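Local atomic coordinates of teichoic acid biosynthesis protein F (Staphylococcus epidermidis, PDB entry 3L7I), a protein that takes part in teichoic acid biosynthesis and has, in its modelled part, the two Rossmann-like domains of a GT-B glycosyltransferase fold. Residues I632-Q637 with A693-F698; P510-L515 with S700-K705. One frame throughout, in Å; residues are numbered along the deposited sequence.

Contact 1 (I632-Q637 with A693-F698); sequences ILKRPQ and AFYDRF
Lys634 lays its aliphatic chain over one face of the Tyr695 ring, and this overlap is the close-packed part of the contact. The chain runs extended beyond CG and crosses the ring obliquely, bringing CE over the centre, 3.4 Å from the centroid of Tyr695 and only 9° off the ring normal, a CH-pi contact. The ammonium follows as a cation-pi partner, with NZ 4.0 Å from the same centroid. Tyr695 offers this face because its CG stands anti to the backbone N (chi1 172°), which swings the ring off the helix toward residues 632-634. Ile632 O meets the same ring obliquely, 3.6 Å from Tyr695 CE1.

These residues belong to the connection from helix 626-630, through a short 3-10 segment, to strand 637-640 of the parallel sheet in the C-terminal Rossmann-like domain. Helix 688-698 packs against this connection. Lys634 here takes left-handed helical backbone angles, and Gln684 bonds its carbonyl oxygen.

Deeper in, the fit is looser although the residues are buried. Gln637 NE2 comes no nearer than 4.4 Å to Phe694 CE2, meeting that ring obliquely, and its amide is held instead by the carbonyl oxygen of Met627. Phe694 also has Phe698 CD2 over one face, one turn along its own helix. On the solvent side Lys634 is exposed; Asp696 OD1 lies 6.5 Å from Lys634 NZ, too far for an ion pair.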
ATOM      1  N   ILE A 632      14.850 -58.954   6.748  1.00 62.66           N
ATOM      2  CA  ILE A 632      14.439 -59.389   8.056  1.00 64.19           C
ATOM      3  C   ILE A 632      13.927 -60.826   7.983  1.00 64.30           C
ATOM      4  O   ILE A 632      14.008 -61.574   8.967  1.00 65.92           O
ATOM      5  CB  ILE A 632      13.338 -58.497   8.610  1.00 64.47           C
ATOM      6  CG1 ILE A 632      13.845 -57.053   8.756  1.00 64.77           C
ATOM      7  CG2 ILE A 632      12.833 -59.060   9.929  1.00 66.32           C
ATOM      8  CD1 ILE A 632      12.732 -56.019   8.943  1.00 64.90           C
ATOM      9  N   LEU A 633      13.413 -61.223   6.820  1.00 62.85           N
ATOM     10  CA  LEU A 633      12.805 -62.546   6.670  1.00 63.10           C
ATOM     11  C   LEU A 633      13.818 -63.680   6.457  1.00 63.76           C
ATOM     12  O   LEU A 633      13.449 -64.861   6.537  1.00 64.55           O
ATOM     13  CB  LEU A 633      11.739 -62.543   5.561  1.00 61.69           C
ATOM     14  CG  LEU A 633      10.528 -61.630   5.791  1.00 61.47           C
ATOM     15  CD1 LEU A 633       9.709 -61.379   4.479  1.00 60.05           C
ATOM     16  CD2 LEU A 633       9.651 -62.154   6.905  1.00 63.02           C
ATOM     17  N   LYS A 634      15.082 -63.315   6.210  1.00 63.75           N
ATOM     18  CA  LYS A 634      16.174 -64.277   5.965  1.00 64.64           C
ATOM     19  C   LYS A 634      15.814 -65.230   4.827  1.00 63.98           C
ATOM     20  O   LYS A 634      15.941 -66.444   4.940  1.00 65.19           O
ATOM     21  CB  LYS A 634      16.541 -65.065   7.221  1.00 66.86           C
ATOM     22  CG  LYS A 634      16.836 -64.212   8.431  1.00 67.94           C
ATOM     23  CD  LYS A 634      17.400 -65.030   9.585  1.00 70.49           C
ATOM     24  CE  LYS A 634      17.039 -64.405  10.933  1.00 71.82           C
ATOM     25  NZ  LYS A 634      17.706 -65.104  12.077  1.00 74.64           N
ATOM     26  N   ARG A 635      15.337 -64.661   3.731  1.00 62.31           N
ATOM     27  CA  ARG A 635      14.955 -65.445   2.582  1.00 61.80           C
ATOM     28  C   ARG A 635      15.891 -65.078   1.437  1.00 61.21           C
ATOM     29  O   ARG A 635      16.591 -64.076   1.511  1.00 60.96           O
ATOM     30  CB  ARG A 635      13.473 -65.192   2.231  1.00 60.76           C
ATOM     31  CG  ARG A 635      12.508 -66.218   2.797  1.00 61.76           C
ATOM     32  CD  ARG A 635      11.594 -65.717   3.882  1.00 62.09           C
ATOM     33  NE  ARG A 635      10.340 -65.224   3.324  1.00 61.13           N
ATOM     34  CZ  ARG A 635       9.163 -65.173   3.964  1.00 61.72           C
ATOM     35  NH1 ARG A 635       8.113 -64.664   3.331  1.00 60.96           N
ATOM     36  NH2 ARG A 635       9.020 -65.606   5.216  1.00 63.31           N
ATOM     37  N   PRO A 636      15.922 -65.900   0.379  1.00 61.29           N
ATOM     38  CA  PRO A 636      16.807 -65.649  -0.765  1.00 61.11           C
ATOM     39  C   PRO A 636      16.456 -64.366  -1.506  1.00 59.64           C
ATOM     40  O   PRO A 636      15.288 -64.147  -1.809  1.00 58.72           O
ATOM     41  CB  PRO A 636      16.531 -66.839  -1.689  1.00 61.65           C
ATOM     42  CG  PRO A 636      15.931 -67.868  -0.825  1.00 62.60           C
ATOM     43  CD  PRO A 636      15.157 -67.145   0.213  1.00 61.92           C
ATOM     44  N   GLN A 637      17.452 -63.537  -1.792  1.00 59.70           N
ATOM     45  CA  GLN A 637      17.253 -62.416  -2.694  1.00 58.72           C
ATOM     46  C   GLN A 637      18.152 -62.623  -3.909  1.00 59.35           C
ATOM     47  O   GLN A 637      19.158 -63.327  -3.818  1.00 60.61           O
ATOM     48  CB  GLN A 637      17.562 -61.082  -2.016  1.00 58.53           C
ATOM     49  CG  GLN A 637      16.985 -60.927  -0.625  1.00 58.53           C
ATOM     50  CD  GLN A 637      16.945 -59.477  -0.165  1.00 58.31           C
ATOM     51  OE1 GLN A 637      16.892 -58.553  -0.985  1.00 57.80           O
ATOM     52  NE2 GLN A 637      16.946 -59.269   1.153  1.00 58.94           N
ATOM     53  N   ALA A 693      24.862 -62.978   7.334  1.00 93.64           N
ATOM     54  CA  ALA A 693      25.727 -61.813   7.499  1.00 93.99           C
ATOM     55  C   ALA A 693      24.929 -60.529   7.280  1.00 90.61           C
ATOM     56  O   ALA A 693      25.063 -59.558   8.032  1.00 90.58           O
ATOM     57  CB  ALA A 693      26.891 -61.874   6.537  1.00 95.21           C
ATOM     58  N   PHE A 694      24.101 -60.537   6.239  1.00 87.90           N
ATOM     59  CA  PHE A 694      23.282 -59.394   5.866  1.00 84.65           C
ATOM     60  C   PHE A 694      22.238 -59.128   6.945  1.00 83.68           C
ATOM     61  O   PHE A 694      21.972 -57.979   7.283  1.00 82.28           O
ATOM     62  CB  PHE A 694      22.605 -59.677   4.518  1.00 82.39           C
ATOM     63  CG  PHE A 694      21.897 -58.514   3.934  1.00 79.26           C
ATOM     64  CD1 PHE A 694      22.558 -57.640   3.100  1.00 78.66           C
ATOM     65  CD2 PHE A 694      20.559 -58.299   4.196  1.00 77.03           C
ATOM     66  CE1 PHE A 694      21.898 -56.555   2.545  1.00 75.87           C
ATOM     67  CE2 PHE A 694      19.891 -57.221   3.643  1.00 74.25           C
ATOM     68  CZ  PHE A 694      20.567 -56.346   2.814  1.00 73.67           C
ATOM     69  N   TYR A 695      21.643 -60.186   7.487  1.00 84.54           N
ATOM     70  CA  TYR A 695      20.644 -60.033   8.542  1.00 83.92           C
ATOM     71  C   TYR A 695      21.284 -59.511   9.815  1.00 85.96           C
ATOM     72  O   TYR A 695      20.652 -58.816  10.596  1.00 85.09           O
ATOM     73  CB  TYR A 695      19.942 -61.356   8.838  1.00 84.76           C
ATOM     74  CG  TYR A 695      19.042 -61.301  10.052  1.00 84.79           C
ATOM     75  CD1 TYR A 695      17.698 -60.998   9.929  1.00 82.16           C
ATOM     76  CD2 TYR A 695      19.539 -61.547  11.319  1.00 87.61           C
ATOM     77  CE1 TYR A 695      16.873 -60.950  11.036  1.00 82.33           C
ATOM     78  CE2 TYR A 695      18.724 -61.501  12.426  1.00 87.81           C
ATOM     79  CZ  TYR A 695      17.395 -61.206  12.282  1.00 85.17           C
ATOM     80  OH  TYR A 695      16.580 -61.164  13.388  1.00 85.51           O
ATOM     81  N   ASP A 696      22.540 -59.862  10.032  1.00 88.85           N
ATOM     82  CA  ASP A 696      23.229 -59.413  11.227  1.00 91.13           C
ATOM     83  C   ASP A 696      23.444 -57.929  11.105  1.00 89.57           C
ATOM     84  O   ASP A 696      23.222 -57.186  12.050  1.00 89.60           O
ATOM     85  CB  ASP A 696      24.589 -60.108  11.380  1.00 94.70           C
ATOM     86  CG  ASP A 696      24.472 -61.511  11.950  1.00 97.07           C
ATOM     87  OD1 ASP A 696      23.358 -61.893  12.385  1.00 96.14           O
ATOM     88  OD2 ASP A 696      25.504 -62.229  11.966  1.00100.00           O
ATOM     89  N   ARG A 697      23.867 -57.505   9.919  1.00 88.28           N
ATOM     90  CA  ARG A 697      24.360 -56.150   9.718  1.00 87.39           C
ATOM     91  C   ARG A 697      23.251 -55.095   9.612  1.00 84.09           C
ATOM     92  O   ARG A 697      23.407 -53.986  10.105  1.00 83.81           O
ATOM     93  CB  ARG A 697      25.271 -56.089   8.489  1.00 87.51           C
ATOM     94  CG  ARG A 697      26.026 -54.790   8.378  1.00 87.41           C
ATOM     95  CD  ARG A 697      26.954 -54.723   7.179  1.00 87.77           C
ATOM     96  NE  ARG A 697      27.544 -53.385   7.082  1.00 87.45           N
ATOM     97  CZ  ARG A 697      28.261 -52.924   6.057  1.00 87.33           C
ATOM     98  NH1 ARG A 697      28.503 -53.686   4.997  1.00 87.51           N
ATOM     99  NH2 ARG A 697      28.737 -51.684   6.095  1.00 87.13           N
ATOM    100  N   PHE A 698      22.131 -55.439   8.984  1.00 81.72           N
ATOM    101  CA  PHE A 698      21.128 -54.442   8.673  1.00 78.58           C
ATOM    102  C   PHE A 698      19.764 -54.684   9.300  1.00 77.35           C
ATOM    103  O   PHE A 698      18.958 -53.759   9.381  1.00 75.20           O
ATOM    104  CB  PHE A 698      20.978 -54.317   7.165  1.00 76.50           C
ATOM    105  CG  PHE A 698      22.264 -54.107   6.455  1.00 77.70           C
ATOM    106  CD1 PHE A 698      22.862 -52.866   6.438  1.00 77.48           C
ATOM    107  CD2 PHE A 698      22.885 -55.156   5.789  1.00 79.17           C
ATOM    108  CE1 PHE A 698      24.073 -52.673   5.777  1.00 78.77           C
ATOM    109  CE2 PHE A 698      24.081 -54.968   5.126  1.00 80.43           C
ATOM    110  CZ  PHE A 698      24.678 -53.725   5.119  1.00 80.26           C
TER

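Contact 2 (P510-L515 with S700-K705); sequences PRNDVL and SVDNGK
The Asn512 amide and the Asp702 carboxylate stand almost perpendicular, their planes 82° apart, with the methyl CD1 of Ile632 over one face of the amide near ND2. From the amide, Asn512 ND2 reaches Asp702 OD2 at 3.4 Å, a weak hydrogen bond with an N-H...O angle of 155°. The same nitrogen also bonds Asp629 in helix 626-630, so it serves two carboxylates, which probably helps to fix the rotation of the amide.

The carboxylate of Asp513 lies beside the backbone at Gly704, where the CA atoms of Asp513 and Gly704 are 4.1 Å apart. With CG anti to its own carbonyl carbon (chi1 -82°), its end reaches the start of helix 706-721: OD1 accepts a hydrogen bond from the backbone N of Ala706, and OD2 is bonded to the hydroxyl of Ser707. The positive end of the helix dipole may favour the carboxylate there. Gly704 turns the chain with a positive phi (74°), and its carbonyl oxygen is bonded by Asn517.

Helix 513-517, which follows strand 504-506 of the N-terminal sheet, meets the loop joining helix 688-698 to the final helix, while Pro510 packs on helices 367-379 and 706-721.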
ATOM      1  N   PRO A 510       8.746 -49.012  12.073  1.00 60.78           N
ATOM      2  CA  PRO A 510       7.424 -49.489  12.473  1.00 61.54           C
ATOM      3  C   PRO A 510       6.789 -50.317  11.360  1.00 60.90           C
ATOM      4  O   PRO A 510       6.076 -51.287  11.639  1.00 62.04           O
ATOM      5  CB  PRO A 510       6.656 -48.182  12.699  1.00 60.90           C
ATOM      6  CG  PRO A 510       7.702 -47.257  13.203  1.00 60.90           C
ATOM      7  CD  PRO A 510       8.944 -47.592  12.396  1.00 60.22           C
ATOM      8  N   ARG A 511       7.063 -49.934  10.112  1.00 70.44           N
ATOM      9  CA  ARG A 511       6.473 -50.570   8.939  1.00 69.78           C
ATOM     10  C   ARG A 511       6.993 -51.982   8.805  1.00 69.65           C
ATOM     11  O   ARG A 511       6.420 -52.797   8.073  1.00 69.51           O
ATOM     12  CB  ARG A 511       6.875 -49.811   7.687  1.00 68.34           C
ATOM     13  CG  ARG A 511       8.365 -49.631   7.607  1.00 67.53           C
ATOM     14  CD  ARG A 511       8.915 -49.982   6.260  1.00 66.26           C
ATOM     15  NE  ARG A 511       9.268 -48.773   5.534  1.00 65.71           N
ATOM     16  CZ  ARG A 511      10.343 -48.657   4.751  1.00 64.96           C
ATOM     17  NH1 ARG A 511      10.589 -47.498   4.131  1.00 64.85           N
ATOM     18  NH2 ARG A 511      11.173 -49.691   4.594  1.00 64.58           N
ATOM     19  N   ASN A 512       8.098 -52.254   9.497  1.00 69.83           N
ATOM     20  CA  ASN A 512       8.743 -53.559   9.455  1.00 69.97           C
ATOM     21  C   ASN A 512       8.220 -54.500  10.539  1.00 71.88           C
ATOM     22  O   ASN A 512       8.453 -55.706  10.472  1.00 72.40           O
ATOM     23  CB  ASN A 512      10.268 -53.420   9.551  1.00 69.46           C
ATOM     24  CG  ASN A 512      10.917 -52.986   8.230  1.00 67.83           C
ATOM     25  OD1 ASN A 512      10.287 -53.009   7.177  1.00 67.01           O
ATOM     26  ND2 ASN A 512      12.194 -52.586   8.298  1.00 67.59           N
ATOM     27  N   ASP A 513       7.495 -53.946  11.512  1.00 73.12           N
ATOM     28  CA  ASP A 513       6.959 -54.708  12.644  1.00 75.32           C
ATOM     29  C   ASP A 513       6.359 -56.042  12.192  1.00 76.07           C
ATOM     30  O   ASP A 513       6.761 -57.115  12.673  1.00 77.30           O
ATOM     31  CB  ASP A 513       5.899 -53.895  13.410  1.00 76.55           C
ATOM     32  CG  ASP A 513       6.505 -52.886  14.415  1.00 76.81           C
ATOM     33  OD1 ASP A 513       7.746 -52.889  14.620  1.00 76.27           O
ATOM     34  OD2 ASP A 513       5.720 -52.090  15.006  1.00 77.73           O
ATOM     35  N   VAL A 514       5.404 -55.972  11.263  1.00 75.51           N
ATOM     36  CA  VAL A 514       4.727 -57.165  10.737  1.00 76.27           C
ATOM     37  C   VAL A 514       5.687 -58.259  10.228  1.00 75.71           C
ATOM     38  O   VAL A 514       5.352 -59.440  10.278  1.00 77.10           O
ATOM     39  CB  VAL A 514       3.725 -56.812   9.591  1.00 75.40           C
ATOM     40  CG1 VAL A 514       2.317 -56.622  10.109  1.00 77.34           C
ATOM     41  CG2 VAL A 514       4.196 -55.593   8.850  1.00 73.28           C
ATOM     42  N   LEU A 515       6.855 -57.873   9.708  1.00 73.90           N
ATOM     43  CA  LEU A 515       7.797 -58.861   9.189  1.00 73.48           C
ATOM     44  C   LEU A 515       8.344 -59.686  10.351  1.00 75.48           C
ATOM     45  O   LEU A 515       8.681 -60.864  10.215  1.00 76.30           O
ATOM     46  CB  LEU A 515       8.918 -58.190   8.400  1.00 71.42           C
ATOM     47  CG  LEU A 515       8.469 -57.313   7.226  1.00 69.65           C
ATOM     48  CD1 LEU A 515       9.671 -56.713   6.552  1.00 68.11           C
ATOM     49  CD2 LEU A 515       7.634 -58.081   6.209  1.00 69.43           C
ATOM     50  N   SER A 700      19.115 -56.732  12.295  1.00 82.46           N
ATOM     51  CA  SER A 700      19.148 -57.308  13.635  1.00 85.10           C
ATOM     52  C   SER A 700      18.374 -56.461  14.639  1.00 84.39           C
ATOM     53  O   SER A 700      17.903 -56.958  15.653  1.00 85.81           O
ATOM     54  CB  SER A 700      20.596 -57.458  14.106  1.00 88.34           C
ATOM     55  OG  SER A 700      21.189 -56.186  14.314  1.00 88.18           O
ATOM     56  N   VAL A 701      18.248 -55.176  14.346  1.00 82.30           N
ATOM     57  CA  VAL A 701      17.670 -54.232  15.288  1.00 81.80           C
ATOM     58  C   VAL A 701      16.171 -54.397  15.483  1.00 80.05           C
ATOM     59  O   VAL A 701      15.687 -54.141  16.573  1.00 80.79           O
ATOM     60  CB  VAL A 701      17.985 -52.779  14.900  1.00 80.14           C
ATOM     61  CG1 VAL A 701      17.204 -51.795  15.771  1.00 79.27           C
ATOM     62  CG2 VAL A 701      19.488 -52.524  14.984  1.00 82.37           C
ATOM     63  N   ASP A 702      15.445 -54.834  14.451  1.00 78.64           N
ATOM     64  CA  ASP A 702      13.970 -54.870  14.484  1.00 76.18           C
ATOM     65  C   ASP A 702      13.327 -55.794  15.567  1.00 78.63           C
ATOM     66  O   ASP A 702      13.343 -57.020  15.481  1.00 81.31           O
ATOM     67  CB  ASP A 702      13.389 -55.081  13.062  1.00 73.82           C
ATOM     68  CG  ASP A 702      13.248 -53.745  12.258  1.00 70.71           C
ATOM     69  OD1 ASP A 702      12.586 -52.808  12.769  1.00 69.60           O
ATOM     70  OD2 ASP A 702      13.774 -53.626  11.117  1.00 69.77           O
ATOM     71  N   ASN A 703      12.782 -55.142  16.596  1.00 82.10           N
ATOM     72  CA  ASN A 703      12.120 -55.746  17.751  1.00 84.29           C
ATOM     73  C   ASN A 703      10.766 -56.300  17.403  1.00 83.29           C
ATOM     74  O   ASN A 703      10.205 -57.108  18.134  1.00 85.79           O
ATOM     75  CB  ASN A 703      11.850 -54.644  18.776  1.00 83.26           C
ATOM     76  CG  ASN A 703      12.660 -54.798  20.037  1.00 86.80           C
ATOM     77  OD1 ASN A 703      13.550 -55.643  20.115  1.00 89.95           O
ATOM     78  ND2 ASN A 703      12.356 -53.981  21.047  1.00 86.57           N
ATOM     79  N   GLY A 704      10.219 -55.812  16.298  1.00 75.16           N
ATOM     80  CA  GLY A 704       8.795 -55.895  16.057  1.00 73.28           C
ATOM     81  C   GLY A 704       8.101 -54.889  16.958  1.00 72.85           C
ATOM     82  O   GLY A 704       6.886 -54.785  16.967  1.00 71.52           O
ATOM     83  N   LYS A 705       8.881 -54.130  17.717  1.00 74.08           N
ATOM     84  CA  LYS A 705       8.310 -53.240  18.717  1.00 74.17           C
ATOM     85  C   LYS A 705       8.413 -51.737  18.361  1.00 72.12           C
ATOM     86  O   LYS A 705       8.274 -50.876  19.212  1.00 72.52           O
ATOM     87  CB  LYS A 705       8.931 -53.538  20.089  1.00 77.53           C
ATOM     88  CG  LYS A 705       8.397 -54.834  20.748  1.00 79.57           C
ATOM     89  CD  LYS A 705       9.332 -55.400  21.856  1.00 83.30           C
ATOM     90  CE  LYS A 705       8.767 -56.679  22.505  1.00 85.43           C
ATOM     91  NZ  LYS A 705       9.801 -57.722  22.911  1.00 88.67           N
TER

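In the fold
Contacts 1 and 2 follow one stretch of chain near the C-terminus, where helix 688-698 gives way to the loop before helix 706-721. Their centres are 13 Å apart, and they meet through Ile632, whose CD1 lies 3.4 Å from OD2 of Asp702. Leu633 CD2 packs 3.7 Å from the carbonyl oxygen O of Leu515. Contact 1 joins helix 688-698 to the C-terminal Rossmann-like domain; contact 2 joins the following loop to residues 510-515, probably part of the connection between domains. Its centre lies about 14 Å from that of the chain, against about 19 Å for contact 1's centre. This is consistent with the GT-B pattern, whose final helix crosses back to the N-terminal domain.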